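Local structure of NIPSNAP domain protein (Burkholderia xenovorans, 5K9F) at residues Ala36-Ala41 and Val59-Gly64. The protein is of unknown function but belongs to the NipSnap family, has a fold of the dimeric alpha-beta barrel type and can hold oxamic acid in a pocket. Numbering follows the deposited sequence. Where two conformers were deposited one is given.
Sequences AIQAGA and VIQLWG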
loop_
_atom_site.group_PDB
_atom_site.type_symbol
_atom_site.label_atom_id
_atom_site.label_comp_id
_atom_site.label_asym_id
_atom_site.label_seq_id
_atom_site.Cartn_x
_atom_site.Cartn_y
_atom_site.Cartn_z
ATOM N N ALA A 36 12.910 -31.670 -0.746
ATOM C CA ALA A 36 13.395 -32.657 0.214
ATOM C C ALA A 36 14.412 -32.042 1.164
ATOM O O ALA A 36 14.382 -32.309 2.369
ATOM C CB ALA A 36 13.996 -33.861 -0.516
ATOM N N ILE A 37 15.293 -31.187 0.644
ATOM C CA ILE A 37 16.299 -30.541 1.485
ATOM C C ILE A 37 15.640 -29.582 2.468
ATOM O O ILE A 37 15.923 -29.613 3.673
ATOM C CB ILE A 37 17.336 -29.813 0.611
ATOM C CG1 ILE A 37 18.064 -30.802 -0.301
ATOM C CG2 ILE A 37 18.328 -29.054 1.481
ATOM C CD1 ILE A 37 18.796 -30.120 -1.426
ATOM N N GLN A 38 14.756 -28.713 1.964
ATOM C CA GLN A 38 14.156 -27.684 2.807
ATOM C C GLN A 38 13.231 -28.291 3.856
ATOM O O GLN A 38 13.284 -27.915 5.032
ATOM C CB GLN A 38 13.396 -26.667 1.959
ATOM C CG GLN A 38 12.819 -25.558 2.837
ATOM C CD GLN A 38 12.273 -24.386 2.046
ATOM O OE1 GLN A 38 11.587 -24.556 1.032
ATOM N NE2 GLN A 38 12.593 -23.172 2.499
ATOM N N ALA A 39 12.364 -29.223 3.449
ATOM C CA ALA A 39 11.485 -29.870 4.416
ATOM C C ALA A 39 12.288 -30.691 5.413
ATOM O O ALA A 39 11.932 -30.768 6.595
ATOM C CB ALA A 39 10.464 -30.749 3.698
ATOM N N GLY A 40 13.378 -31.310 4.959
ATOM C CA GLY A 40 14.212 -32.068 5.874
ATOM C C GLY A 40 14.829 -31.195 6.950
ATOM O O GLY A 40 14.918 -31.594 8.113
ATOM N N ALA A 41 15.245 -29.986 6.582
ATOM C CA ALA A 41 15.887 -29.093 7.538
ATOM C C ALA A 41 14.872 -28.398 8.437
ATOM O O ALA A 41 15.093 -28.273 9.649
ATOM C CB ALA A 41 16.719 -28.045 6.799
ATOM N N VAL A 59 4.009 -17.282 -4.626
ATOM C CA VAL A 59 4.018 -18.570 -3.946
ATOM C C VAL A 59 4.070 -18.306 -2.449
ATOM O O VAL A 59 4.851 -17.469 -1.980
ATOM C CB VAL A 59 5.165 -19.486 -4.412
ATOM C CG1 VAL A 59 4.900 -19.975 -5.841
ATOM C CG2 VAL A 59 6.514 -18.792 -4.322
ATOM N N ILE A 60 3.219 -19.007 -1.711
ATOM C CA ILE A 60 2.958 -18.755 -0.304
ATOM C C ILE A 60 3.203 -20.049 0.447
ATOM O O ILE A 60 2.644 -21.092 0.084
ATOM C CB ILE A 60 1.518 -18.259 -0.099
ATOM C CG1 ILE A 60 1.336 -16.907 -0.801
ATOM C CG2 ILE A 60 1.194 -18.133 1.371
ATOM C CD1 ILE A 60 -0.120 -16.496 -0.862
ATOM N N GLN A 61 4.052 -19.996 1.480
ATOM C CA GLN A 61 4.352 -21.207 2.227
ATOM C C GLN A 61 4.154 -20.982 3.716
ATOM O O GLN A 61 4.444 -19.908 4.240
ATOM C CB GLN A 61 5.780 -21.709 1.954
ATOM C CG GLN A 61 6.863 -20.687 2.085
ATOM C CD GLN A 61 8.138 -21.133 1.409
ATOM O OE1 GLN A 61 8.967 -21.799 2.015
ATOM N NE2 GLN A 61 8.293 -20.776 0.136
ATOM N N LEU A 62 3.639 -22.001 4.393
ATOM C CA LEU A 62 3.477 -21.967 5.836
ATOM C C LEU A 62 4.302 -23.086 6.449
ATOM O O LEU A 62 4.215 -24.236 6.017
ATOM C CB LEU A 62 2.009 -22.105 6.248
ATOM C CG LEU A 62 1.182 -20.839 5.997
ATOM C CD1 LEU A 62 0.660 -20.794 4.572
ATOM C CD2 LEU A 62 0.044 -20.748 7.000
ATOM N N TRP A 63 5.102 -22.731 7.451
ATOM C CA TRP A 63 5.963 -23.666 8.173
ATOM C C TRP A 63 5.678 -23.573 9.662
ATOM O O TRP A 63 5.472 -22.478 10.190
ATOM C CB TRP A 63 7.449 -23.346 7.937
ATOM C CG TRP A 63 7.889 -23.500 6.519
ATOM C CD1 TRP A 63 7.903 -22.533 5.557
ATOM C CD2 TRP A 63 8.372 -24.696 5.899
ATOM N NE1 TRP A 63 8.378 -23.057 4.369
ATOM C CE2 TRP A 63 8.659 -24.383 4.555
ATOM C CE3 TRP A 63 8.576 -26.008 6.348
ATOM C CZ2 TRP A 63 9.158 -25.332 3.661
ATOM C CZ3 TRP A 63 9.072 -26.943 5.462
ATOM C CH2 TRP A 63 9.348 -26.600 4.131
ATOM N N GLY A 64 5.672 -24.720 10.340
ATOM C CA GLY A 64 5.454 -24.776 11.776
ATOM C C GLY A 64 6.744 -25.105 12.515
ATOM O O GLY A 64 7.459 -26.038 12.146
HETATM O O HOH W 1 10.720 -22.571 -0.799
HETATM O O HOH W 2 11.248 -20.814 1.875
#
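Gln38 reaches from helix 35-42 to the benzo part of the Trp63 indole on strand 58-65, and this is the tightly packed half of the contact. Gln38 CD lies 3.6 Å from Trp63 CZ2, the amide plane turned 51° from the ring plane. With CG anti to the backbone N (chi1 -178°) and an extended chain beyond it, Gln38 carries its amide past the indole toward Gln61. Beside it the helix backbone meets the rim of the same ring, Ala39 CA lying near the ring plane at 3.9 Å from Trp63 CH2. The indole is held from its own strand: Trp63 NE1 donates to Gln61 OE1 over 2.7 Å, nearly straight at 170°, in both the ring plane and the carbonyl plane and on a lone pair.

The two glutamine amides, turned steeply to each other, form the looser side, Gln38 NE2 being 3.9 Å from Gln61 OE1, and are linked through water rather than by direct contact. Water 1 accepts from Gln61 NE2 and lies within hydrogen-bonding distance of Gln38 OE1; water 2 accepts from Gln38 NE2 at 2.8 Å, while its approach to Gln61 OE1 is doubtfully short. Tyr30 OH also hydrogen-bonds Gln38 OE1, and Trp84 packs on the Gln38 side chain, which lines the oxamic acid pocket between the helices and the antiparallel sheet. Gln38 thus brings a buried polar group to a largely aromatic pocket, and its bonds to Tyr30 and water probably fix how its amide is turned.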